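Local coordinates for protein HemO (Neisseria meningitidis, PDB 1J77) that binds heme and, as a member of the heme oxygenase family, probably opens the porphyrin ring oxidatively and releases its iron, at residues I43-L46 and K47-V51; P100-G104 and N105-G109; A173-G176 and A177-A180; F181-Y184 and K185-R189. One frame throughout, in Å; residues are numbered along the deposited sequence. Where two conformers were deposited one is given.

Contact 1 (I43-L46 and K47-V51)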
loop_
_atom_site.group_PDB
_atom_site.type_symbol
_atom_site.label_atom_id
_atom_site.label_comp_id
_atom_site.label_asym_id
_atom_site.label_seq_id
_atom_site.Cartn_x
_atom_site.Cartn_y
_atom_site.Cartn_z
ATOM N N ILE A 43 -11.615 -4.020 11.296
ATOM C CA ILE A 43 -10.473 -3.807 12.193
ATOM C C ILE A 43 -9.317 -4.698 11.746
ATOM O O ILE A 43 -8.152 -4.275 11.760
ATOM C CB ILE A 43 -10.893 -4.019 13.678
ATOM C CG1 ILE A 43 -11.652 -2.784 14.158
ATOM C CG2 ILE A 43 -9.693 -4.286 14.504
ATOM C CD1 ILE A 43 -12.422 -2.956 15.466
ATOM N N LYS A 44 -9.614 -5.900 11.302
ATOM C CA LYS A 44 -8.571 -6.772 10.758
ATOM C C LYS A 44 -7.894 -6.121 9.559
ATOM O O LYS A 44 -6.655 -6.190 9.405
ATOM C CB LYS A 44 -9.182 -8.102 10.350
ATOM C CG LYS A 44 -10.269 -8.616 11.346
ATOM C CD LYS A 44 -10.751 -10.013 10.941
ATOM C CE LYS A 44 -11.618 -10.665 11.966
ATOM N NZ LYS A 44 -11.466 -12.125 11.843
ATOM N N PHE A 45 -8.676 -5.478 8.739
ATOM C CA PHE A 45 -8.182 -4.782 7.584
ATOM C C PHE A 45 -7.297 -3.625 8.024
ATOM O O PHE A 45 -6.245 -3.392 7.464
ATOM C CB PHE A 45 -9.332 -4.291 6.717
ATOM C CG PHE A 45 -8.904 -3.549 5.533
ATOM C CD1 PHE A 45 -8.230 -4.217 4.542
ATOM C CD2 PHE A 45 -9.139 -2.181 5.397
ATOM C CE1 PHE A 45 -7.759 -3.542 3.454
ATOM C CE2 PHE A 45 -8.683 -1.505 4.279
ATOM C CZ PHE A 45 -8.034 -2.207 3.303
ATOM N N LEU A 46 -7.775 -2.845 8.988
ATOM C CA LEU A 46 -6.976 -1.729 9.468
ATOM C C LEU A 46 -5.650 -2.217 10.058
ATOM O O LEU A 46 -4.612 -1.518 9.927
ATOM C CB LEU A 46 -7.777 -0.950 10.521
ATOM C CG LEU A 46 -8.913 -0.039 10.045
ATOM C CD1 LEU A 46 -9.498 0.715 11.236
ATOM C CD2 LEU A 46 -8.587 0.924 8.980
ATOM N N LYS A 47 -5.649 -3.341 10.761
ATOM C CA LYS A 47 -4.414 -3.917 11.337
ATOM C C LYS A 47 -3.408 -4.250 10.214
ATOM O O LYS A 47 -2.224 -3.871 10.276
ATOM C CB LYS A 47 -4.695 -5.096 12.300
ATOM C CG LYS A 47 -5.337 -4.649 13.563
ATOM C CD LYS A 47 -5.810 -5.817 14.328
ATOM C CE LYS A 47 -6.510 -5.350 15.620
ATOM N NZ LYS A 47 -6.877 -6.536 16.454
ATOM N N LEU A 48 -3.885 -4.901 9.170
ATOM C CA LEU A 48 -3.091 -5.225 8.014
ATOM C C LEU A 48 -2.512 -3.943 7.378
ATOM O O LEU A 48 -1.297 -3.872 7.126
ATOM C CB LEU A 48 -3.927 -6.037 7.024
ATOM C CG LEU A 48 -3.561 -5.919 5.541
ATOM C CD1 LEU A 48 -2.236 -6.593 5.335
ATOM C CD2 LEU A 48 -4.713 -6.552 4.698
ATOM N N GLN A 49 -3.367 -2.941 7.160
ATOM C CA GLN A 49 -2.940 -1.677 6.598
ATOM C C GLN A 49 -1.882 -1.031 7.511
ATOM O O GLN A 49 -0.911 -0.440 7.018
ATOM C CB GLN A 49 -4.144 -0.724 6.403
ATOM C CG GLN A 49 -5.190 -1.170 5.388
ATOM C CD GLN A 49 -4.765 -0.865 3.983
ATOM O OE1 GLN A 49 -5.234 0.111 3.364
ATOM N NE2 GLN A 49 -3.878 -1.702 3.439
ATOM N N SER A 50 -2.066 -1.125 8.823
ATOM C CA SER A 50 -1.079 -0.543 9.784
ATOM C C SER A 50 0.313 -1.108 9.619
ATOM O O SER A 50 1.322 -0.355 9.610
ATOM C CB SER A 50 -1.510 -0.757 11.257
ATOM O OG SER A 50 -0.540 -0.171 12.119
ATOM N N VAL A 51 0.410 -2.406 9.473
ATOM C CA VAL A 51 1.682 -3.079 9.353
ATOM C C VAL A 51 2.352 -2.694 8.058
ATOM O O VAL A 51 3.569 -2.387 8.012
ATOM C CB VAL A 51 1.539 -4.625 9.436
ATOM C CG1 VAL A 51 2.855 -5.346 9.192
ATOM C CG2 VAL A 51 0.994 -4.999 10.766
#
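The Phe45 ring carries the side chain of Gln49 over one of its faces, one helical turn further on. Gln49 CG sits 3.8 Å from the centroid of the Phe45 ring and only 19° off its normal, a CH-pi contact displaced toward the rim. The amide lies nearly flat on the ring, the two planes 24° apart, with Gln49 CD 3.6 Å from Phe45 CZ. Two torsions make the overlap possible: Phe45 CG lies anti to the backbone N, and the Gln49 chain folds back at chi2 (-80°). Leu48 CD2 approaches the same ring obliquely, 4.2 Å from Phe45 CD1. On another flank of helix 39-60 the extended Lys47 chain runs past Ile43, bringing Lys47 CE to 3.5 Å from Ile43 CG2. Beneath both pairs runs regular i to i+4 bonding, including Gln49 N to Phe45 O at 2.9 Å. The polar end of Gln49 is turned to His141, whose NE2 is hydrogen-bonded to OE1. The phenyl face thus covers CG and the amide while His141 satisfies OE1, and both the apolar and the polar demands of this buried side chain are met with the Gln49 side chain about 5 Å from the heme.

Contact 2 (P100-G104 and N105-G109)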
loop_
_atom_site.group_PDB
_atom_site.type_symbol
_atom_site.label_atom_id
_atom_site.label_comp_id
_atom_site.label_asym_id
_atom_site.label_seq_id
_atom_site.Cartn_x
_atom_site.Cartn_y
_atom_site.Cartn_z
ATOM N N PRO A 100 9.976 -5.829 7.643
ATOM C CA PRO A 100 10.926 -5.470 6.580
ATOM C C PRO A 100 11.356 -4.039 6.744
ATOM O O PRO A 100 10.542 -3.195 7.163
ATOM C CB PRO A 100 10.095 -5.626 5.299
ATOM C CG PRO A 100 8.957 -6.525 5.690
ATOM C CD PRO A 100 8.684 -6.315 7.111
ATOM N N TYR A 101 12.609 -3.730 6.402
ATOM C CA TYR A 101 13.127 -2.385 6.504
ATOM C C TYR A 101 14.051 -2.288 5.307
ATOM O O TYR A 101 15.286 -2.289 5.418
ATOM C CB TYR A 101 13.870 -2.244 7.841
ATOM C CG TYR A 101 14.220 -0.860 8.299
ATOM C CD1 TYR A 101 13.315 -0.073 9.029
ATOM C CD2 TYR A 101 15.477 -0.333 8.093
ATOM C CE1 TYR A 101 13.654 1.184 9.487
ATOM C CE2 TYR A 101 15.807 0.887 8.546
ATOM C CZ TYR A 101 14.913 1.671 9.264
ATOM O OH TYR A 101 15.317 2.898 9.768
ATOM N N GLU A 102 13.432 -2.108 4.144
ATOM C CA GLU A 102 14.157 -2.213 2.899
ATOM C C GLU A 102 14.933 -0.930 2.607
ATOM O O GLU A 102 14.611 0.173 3.095
ATOM C CB GLU A 102 13.191 -2.561 1.750
ATOM C CG GLU A 102 13.910 -2.987 0.472
ATOM C CD GLU A 102 14.933 -4.077 0.663
ATOM O OE1 GLU A 102 14.492 -5.267 0.603
ATOM O OE2 GLU A 102 16.179 -3.742 0.853
ATOM N N ALA A 103 15.951 -1.077 1.762
ATOM C CA ALA A 103 16.832 0.032 1.429
ATOM C C ALA A 103 17.200 0.023 -0.045
ATOM O O ALA A 103 16.897 -0.937 -0.759
ATOM C CB ALA A 103 18.107 -0.075 2.265
ATOM N N GLY A 104 17.814 1.122 -0.491
ATOM C CA GLY A 104 18.356 1.207 -1.832
ATOM C C GLY A 104 17.336 1.112 -2.947
ATOM O O GLY A 104 16.226 1.660 -2.857
ATOM N N ASN A 105 17.738 0.479 -4.048
ATOM C CA ASN A 105 16.873 0.385 -5.203
ATOM C C ASN A 105 15.597 -0.394 -4.888
ATOM O O ASN A 105 14.525 -0.002 -5.326
ATOM C CB ASN A 105 17.635 -0.200 -6.392
ATOM C CG ASN A 105 18.758 0.745 -6.885
ATOM O OD1 ASN A 105 18.575 1.949 -6.956
ATOM N ND2 ASN A 105 19.903 0.172 -7.251
ATOM N N LYS A 106 15.730 -1.471 -4.133
ATOM C CA LYS A 106 14.569 -2.308 -3.782
ATOM C C LYS A 106 13.577 -1.447 -3.004
ATOM O O LYS A 106 12.349 -1.639 -3.157
ATOM C CB LYS A 106 14.979 -3.550 -3.002
ATOM C CG LYS A 106 15.638 -4.647 -3.858
ATOM C CD LYS A 106 16.115 -5.809 -3.016
ATOM C CE LYS A 106 15.209 -6.994 -3.164
ATOM N NZ LYS A 106 15.658 -8.206 -2.390
ATOM N N ALA A 107 14.050 -0.505 -2.167
ATOM C CA ALA A 107 13.130 0.348 -1.400
ATOM C C ALA A 107 12.293 1.232 -2.307
ATOM O O ALA A 107 11.181 1.593 -1.976
ATOM C CB ALA A 107 13.879 1.185 -0.306
ATOM N N ILE A 108 12.823 1.589 -3.479
ATOM C CA ILE A 108 12.057 2.371 -4.452
ATOM C C ILE A 108 10.815 1.591 -4.923
ATOM O O ILE A 108 9.770 2.182 -5.085
ATOM C CB ILE A 108 12.963 2.816 -5.626
ATOM C CG1 ILE A 108 14.130 3.648 -5.099
ATOM C CG2 ILE A 108 12.143 3.639 -6.600
ATOM C CD1 ILE A 108 15.248 3.827 -6.115
ATOM N N GLY A 109 10.973 0.295 -5.119
ATOM C CA GLY A 109 9.840 -0.598 -5.392
ATOM C C GLY A 109 8.767 -0.640 -4.307
ATOM O O GLY A 109 7.578 -0.651 -4.633
HETATM O O HOH W 1 15.779 -7.489 0.599
HETATM O O HOH W 2 18.458 -2.657 -3.117
#
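Glu102 and Lys106 meet through their aliphatic parts, Glu102 CG lying 3.7 Å from Lys106 CB, while their charged ends remain apart. Glu102 OE1 and Lys106 NZ are separated by 4.4 Å, beyond a salt bridge, and a single water spans the interval: it donates to Glu102 OE1 at 2.6 Å and accepts from Lys106 NZ. Ala107 adds its methyl to the same contact, its CB lying against Ala103 C and Gly104 O.

What fixes the carboxylate lies one step back. The Glu102 chain bends at chi2 (52°), turning the acid back to the main chain, where the N-H of the next residue, Ala103, donates to Glu102 OE2 at 2.8 Å in a nearly straight bond (168°) on the anti side of the oxygen, somewhat out of the carboxylate plane. The main chain then turns into helix 104-119. Ala107 N donates to Ala103 O at 3.2 Å from well above the carbonyl plane, and its bond to Gly104 O is weak. A second water accepts from Lys106 N at 3.1 Å and donates weakly to Ala103 O, serving the first turn of the helix. Gly104 has a positive phi of 64°, a conformation that favours glycine.

Farther out, Lys106 NZ forms a salt bridge with Glu179, Asn105 ND2 bonds to Glu172, and Glu102 O accepts from His58. Lys106 is thus shared between two acids, one gripped directly and the other through water, which would probably favour its protonated form and temper the negative charge gathered where the loop enters the helix.

Contact 3 (A173-G176 and A177-A180)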
loop_
_atom_site.group_PDB
_atom_site.type_symbol
_atom_site.label_atom_id
_atom_site.label_comp_id
_atom_site.label_asym_id
_atom_site.label_seq_id
_atom_site.Cartn_x
_atom_site.Cartn_y
_atom_site.Cartn_z
ATOM N N ALA A 173 14.557 -2.490 -8.264
ATOM C CA ALA A 173 13.334 -1.798 -7.813
ATOM C C ALA A 173 12.075 -2.619 -8.113
ATOM O O ALA A 173 11.177 -2.710 -7.282
ATOM C CB ALA A 173 13.215 -0.451 -8.434
ATOM N N ILE A 174 11.983 -3.165 -9.323
ATOM C CA ILE A 174 10.833 -4.010 -9.652
ATOM C C ILE A 174 10.779 -5.243 -8.746
ATOM O O ILE A 174 9.695 -5.643 -8.258
ATOM C CB ILE A 174 10.911 -4.438 -11.137
ATOM C CG1 ILE A 174 10.666 -3.238 -11.994
ATOM C CG2 ILE A 174 9.874 -5.482 -11.436
ATOM C CD1 ILE A 174 11.205 -3.462 -13.384
ATOM N N GLN A 175 11.905 -5.880 -8.498
ATOM C CA GLN A 175 11.933 -6.965 -7.532
ATOM C C GLN A 175 11.446 -6.494 -6.148
ATOM O O GLN A 175 10.726 -7.237 -5.507
ATOM C CB GLN A 175 13.306 -7.621 -7.432
ATOM C CG GLN A 175 13.377 -8.778 -6.470
ATOM C CD GLN A 175 12.468 -9.944 -6.862
ATOM O OE1 GLN A 175 12.138 -10.140 -8.059
ATOM N NE2 GLN A 175 12.098 -10.739 -5.869
ATOM N N GLY A 176 11.862 -5.305 -5.706
ATOM C CA GLY A 176 11.368 -4.695 -4.479
ATOM C C GLY A 176 9.836 -4.629 -4.479
ATOM O O GLY A 176 9.226 -4.981 -3.483
ATOM N N ALA A 177 9.241 -4.113 -5.539
ATOM C CA ALA A 177 7.784 -4.018 -5.678
ATOM C C ALA A 177 7.123 -5.412 -5.610
ATOM O O ALA A 177 6.148 -5.598 -4.875
ATOM C CB ALA A 177 7.404 -3.281 -6.990
ATOM N N ARG A 178 7.723 -6.407 -6.244
ATOM C CA ARG A 178 7.192 -7.781 -6.151
ATOM C C ARG A 178 7.181 -8.226 -4.660
ATOM O O ARG A 178 6.213 -8.812 -4.164
ATOM C CB ARG A 178 8.017 -8.778 -7.015
ATOM C CG ARG A 178 7.856 -8.589 -8.521
ATOM C CD ARG A 178 8.625 -9.552 -9.383
ATOM N NE ARG A 178 8.176 -9.357 -10.751
ATOM C CZ ARG A 178 8.816 -9.771 -11.827
ATOM N NH1 ARG A 178 9.965 -10.419 -11.712
ATOM N NH2 ARG A 178 8.288 -9.528 -13.024
ATOM N N GLU A 179 8.279 -7.948 -3.961
ATOM C CA GLU A 179 8.427 -8.308 -2.564
ATOM C C GLU A 179 7.487 -7.549 -1.640
ATOM O O GLU A 179 6.999 -8.140 -0.667
ATOM C CB GLU A 179 9.881 -8.214 -2.108
ATOM C CG GLU A 179 10.768 -9.241 -2.818
ATOM C CD GLU A 179 12.244 -9.105 -2.535
ATOM O OE1 GLU A 179 12.600 -8.514 -1.502
ATOM O OE2 GLU A 179 13.028 -9.673 -3.319
ATOM N N ALA A 180 7.177 -6.286 -1.945
ATOM C CA ALA A 180 6.209 -5.466 -1.153
ATOM C C ALA A 180 4.813 -6.070 -1.273
ATOM O O ALA A 180 4.144 -6.267 -0.263
ATOM C CB ALA A 180 6.205 -4.098 -1.603
#
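Gln175 and Glu179, one turn apart on helix 167-192, are joined by a side-chain hydrogen bond, NE2 of Gln175 donating to OE2 of Glu179 at 2.9 Å. The bond is close to straight (164°); it leaves in the amide plane and enters the anti lone pair of the carboxylate, although the two planes stand 68° apart. A bend at chi2 of Gln175 (62°) carries the amide along the helix to meet the extended glutamate, and Gln175 CG also lies 3.3 Å from Glu179 OE2, an oxygen shared with Lys106.

Arg178 is held more loosely, on the exposed side. Its chain reaches back along the helix, with Ile174 CG2 over one face of the guanidinium, 4.3 Å from Arg178 NE. The Gln175 amide stands almost perpendicular to that group, its OE1 near the edge and 3.8 Å from Arg178 CD, while NH2 finds a weak hydrogen bond at Asp18 O.

The buried flank is built of small residues instead. Ala173, Gly176, Ala177 and Ala180 leave little beyond methyl groups there, with Ala180 N donating to Gly176 O at 2.9 Å. Ala177 packs on Leu15 and Tyr112, and Ala180 on Trp110 and Cys113. One flank of helix 167-192 thus sets small residues against helices 11-32 and 104-119 while another carries polar and charged groups, as fits an amphipathic helix of the all-helical heme oxygenase fold.

Contact 4 (F181-Y184 and K185-R189). With HEM (protoporphyrin IX containing Fe), chain B.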
loop_
_atom_site.group_PDB
_atom_site.type_symbol
_atom_site.label_atom_id
_atom_site.label_comp_id
_atom_site.label_asym_id
_atom_site.label_seq_id
_atom_site.Cartn_x
_atom_site.Cartn_y
_atom_site.Cartn_z
ATOM N N PHE A 181 4.429 -6.424 -2.498
ATOM C CA PHE A 181 3.132 -7.083 -2.680
ATOM C C PHE A 181 3.094 -8.407 -1.983
ATOM O O PHE A 181 2.074 -8.766 -1.392
ATOM C CB PHE A 181 2.777 -7.280 -4.161
ATOM C CG PHE A 181 2.257 -6.043 -4.890
ATOM C CD1 PHE A 181 2.953 -5.522 -6.000
ATOM C CD2 PHE A 181 1.073 -5.407 -4.520
ATOM C CE1 PHE A 181 2.468 -4.446 -6.693
ATOM C CE2 PHE A 181 0.595 -4.343 -5.241
ATOM C CZ PHE A 181 1.320 -3.833 -6.322
ATOM N N ALA A 182 4.182 -9.189 -2.060
ATOM C CA ALA A 182 4.178 -10.480 -1.399
ATOM C C ALA A 182 4.063 -10.354 0.095
ATOM O O ALA A 182 3.355 -11.108 0.730
ATOM C CB ALA A 182 5.397 -11.251 -1.742
ATOM N N PHE A 183 4.778 -9.390 0.672
ATOM C CA PHE A 183 4.683 -9.116 2.096
ATOM C C PHE A 183 3.255 -8.706 2.503
ATOM O O PHE A 183 2.754 -9.175 3.513
ATOM C CB PHE A 183 5.707 -8.052 2.505
ATOM C CG PHE A 183 5.628 -7.641 3.970
ATOM C CD1 PHE A 183 5.954 -8.546 4.970
ATOM C CD2 PHE A 183 5.133 -6.407 4.343
ATOM C CE1 PHE A 183 5.885 -8.193 6.255
ATOM C CE2 PHE A 183 5.069 -6.055 5.683
ATOM C CZ PHE A 183 5.437 -6.973 6.619
ATOM N N TYR A 184 2.607 -7.854 1.728
ATOM C CA TYR A 184 1.225 -7.516 1.996
ATOM C C TYR A 184 0.356 -8.744 2.161
ATOM O O TYR A 184 -0.414 -8.816 3.121
ATOM C CB TYR A 184 0.648 -6.605 0.936
ATOM C CG TYR A 184 -0.674 -5.938 1.322
ATOM C CD1 TYR A 184 -0.736 -4.732 1.971
ATOM C CD2 TYR A 184 -1.879 -6.536 1.050
ATOM C CE1 TYR A 184 -1.934 -4.145 2.337
ATOM C CE2 TYR A 184 -3.074 -5.952 1.403
ATOM C CZ TYR A 184 -3.113 -4.758 1.997
ATOM O OH TYR A 184 -4.302 -4.201 2.379
ATOM N N LYS A 185 0.511 -9.721 1.280
ATOM C CA LYS A 185 -0.296 -10.924 1.409
ATOM C C LYS A 185 0.127 -11.788 2.601
ATOM O O LYS A 185 -0.724 -12.414 3.209
ATOM C CB LYS A 185 -0.246 -11.746 0.136
ATOM C CG LYS A 185 -0.876 -11.041 -1.072
ATOM C CD LYS A 185 -1.156 -11.932 -2.303
ATOM C CE LYS A 185 0.080 -12.275 -3.038
ATOM N NZ LYS A 185 -0.190 -13.224 -4.188
ATOM N N VAL A 186 1.414 -11.870 2.920
ATOM C CA VAL A 186 1.841 -12.604 4.128
ATOM C C VAL A 186 1.126 -12.007 5.349
ATOM O O VAL A 186 0.539 -12.761 6.174
ATOM C CB VAL A 186 3.379 -12.528 4.351
ATOM C CG1 VAL A 186 3.753 -12.958 5.783
ATOM C CG2 VAL A 186 4.113 -13.310 3.288
ATOM N N VAL A 187 1.129 -10.695 5.489
ATOM C CA VAL A 187 0.469 -10.033 6.598
ATOM C C VAL A 187 -1.058 -10.287 6.610
ATOM O O VAL A 187 -1.649 -10.544 7.669
ATOM C CB VAL A 187 0.801 -8.522 6.649
ATOM C CG1 VAL A 187 0.053 -7.861 7.759
ATOM C CG2 VAL A 187 2.304 -8.337 6.775
ATOM N N LEU A 188 -1.684 -10.179 5.442
ATOM C CA LEU A 188 -3.106 -10.383 5.297
ATOM C C LEU A 188 -3.447 -11.782 5.788
ATOM O O LEU A 188 -4.373 -11.952 6.582
ATOM C CB LEU A 188 -3.487 -10.156 3.826
ATOM C CG LEU A 188 -4.965 -10.298 3.460
ATOM C CD1 LEU A 188 -5.207 -9.696 2.089
ATOM C CD2 LEU A 188 -5.548 -11.703 3.503
ATOM N N ARG A 189 -2.696 -12.768 5.323
ATOM C CA ARG A 189 -2.969 -14.162 5.735
ATOM C C ARG A 189 -2.826 -14.377 7.244
ATOM O O ARG A 189 -3.650 -15.041 7.903
ATOM C CB ARG A 189 -2.087 -15.116 4.979
ATOM C CG ARG A 189 -2.260 -15.208 3.498
ATOM C CD ARG A 189 -1.036 -15.765 2.780
ATOM N NE ARG A 189 -1.128 -15.772 1.336
ATOM C CZ ARG A 189 -0.132 -15.506 0.489
ATOM N NH1 ARG A 189 1.087 -15.181 0.943
ATOM N NH2 ARG A 189 -0.352 -15.493 -0.810
HETATM C CHA HEM B . -3.590 0.824 -8.836
HETATM C CHB HEM B . -7.647 -1.304 -7.267
HETATM C CHC HEM B . -5.280 -2.847 -3.291
HETATM C CHD HEM B . -1.107 -1.117 -5.125
HETATM C C1A HEM B . -4.909 0.464 -8.706
HETATM C C2A HEM B . -6.027 0.919 -9.564
HETATM C C3A HEM B . -7.123 0.317 -9.107
HETATM C C4A HEM B . -6.773 -0.536 -7.980
HETATM C CMA HEM B . -8.549 0.481 -9.689
HETATM C CAA HEM B . -6.013 1.944 -10.734
HETATM C CBA HEM B . -6.400 3.316 -10.182
HETATM C CGA HEM B . -6.269 4.409 -11.226
HETATM O O1A HEM B . -5.541 4.185 -12.238
HETATM O O2A HEM B . -6.914 5.484 -11.038
HETATM C C1B HEM B . -7.377 -1.907 -6.048
HETATM C C2B HEM B . -8.345 -2.582 -5.228
HETATM C C3B HEM B . -7.689 -3.050 -4.127
HETATM C C4B HEM B . -6.302 -2.599 -4.220
HETATM C CMB HEM B . -9.834 -2.694 -5.645
HETATM C CAB HEM B . -8.275 -3.790 -2.923
HETATM C CBB HEM B . -9.274 -4.656 -3.058
HETATM C C1C HEM B . -3.973 -2.461 -3.425
HETATM C C2C HEM B . -2.923 -2.632 -2.422
HETATM C C3C HEM B . -1.770 -2.209 -2.963
HETATM C C4C HEM B . -2.032 -1.651 -4.261
HETATM C CMC HEM B . -3.145 -3.325 -1.070
HETATM C CAC HEM B . -0.378 -2.200 -2.344
HETATM C CBC HEM B . -0.110 -2.997 -1.314
HETATM C C1D HEM B . -1.429 -0.467 -6.274
HETATM C C2D HEM B . -0.437 0.170 -7.101
HETATM C C3D HEM B . -1.181 0.753 -8.260
HETATM C C4D HEM B . -2.562 0.424 -8.006
HETATM C CMD HEM B . 1.068 0.204 -6.826
HETATM C CAD HEM B . -0.642 1.596 -9.417
HETATM C CBD HEM B . -0.647 0.862 -10.725
HETATM C CGD HEM B . 0.021 1.809 -11.696
HETATM O O1D HEM B . 1.272 1.768 -11.782
HETATM O O2D HEM B . -0.705 2.554 -12.426
HETATM N NA HEM B . -5.414 -0.399 -7.761
HETATM N NB HEM B . -6.140 -1.972 -5.425
HETATM N NC HEM B . -3.384 -1.854 -4.496
HETATM N ND HEM B . -2.710 -0.318 -6.825
HETATM FE FE HEM B . -4.387 -1.218 -6.198
HETATM O O HOH W 3 3.131 -13.623 -0.473
HETATM O O HOH W 4 -4.684 0.427 -5.190
#
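Phe183 presents a face of its ring to Val187, one turn ahead, and the valine sets a single methyl on it. Val187 CG2 lies 3.7 Å from the centroid of the Phe183 ring, 22° off the normal, in a CH-pi contact shifted toward the rim and closest at Phe183 CZ (3.4 Å). Phe183 CG is opposite the backbone N (chi1 177°), which lays the ring along the helix toward that methyl. Tyr184 turns to the heme: the heme methyl CMC stands over one ring face, 3.4 Å from Tyr184 CZ, while Leu188 CD1 comes obliquely to Tyr184 CE2 at 4.4 Å. Phe181 meets the porphyrin differently, with the meso carbon CHD near its ring plane, at the edge, 3.6 Å from CE2. On a third flank the Arg189 guanidinium lies with one face over Lys185 CB, and a water links Arg189 NH1 to Ala182 O. Both Lys185 NZ and Arg189 NH2 reach Glu199 in salt bridges, and Lys185 NZ is also hydrogen-bonded to Ser25 OG. Helix 167-192 is thereby wedged between two others: Phe181, Lys185 and Leu188 pack on helix 11-32, which carries the axial ligand His23, whereas Tyr184 and Val187 pack on Phe45, Leu48 and Val51 of helix 39-60.

Contacts 3 and 4 are consecutive lengths of helix 167-192, their centres 13 Å apart. Contact 2 lies against contact 3, centres 8 Å apart, joined by the Lys106 NZ to Glu179 OE2 salt bridge of 3.2 Å. Contact 1 packs on contact 4, centres 11 Å apart, with Leu48 CD1 3.6 Å from Val187 CG1. Contact 2 also touches contact 4 where Pro100 CD lies 3.3 Å from Phe183 CZ. Contacts 1 and 3 fall on opposite sides of the chain's centre. Contact 4 borders the heme itself. In contact 1 the side chain of Gln49 is about 5 Å from the bound heme, and in contact 3 the side chain of Ala180 is about 6 Å from the bound heme.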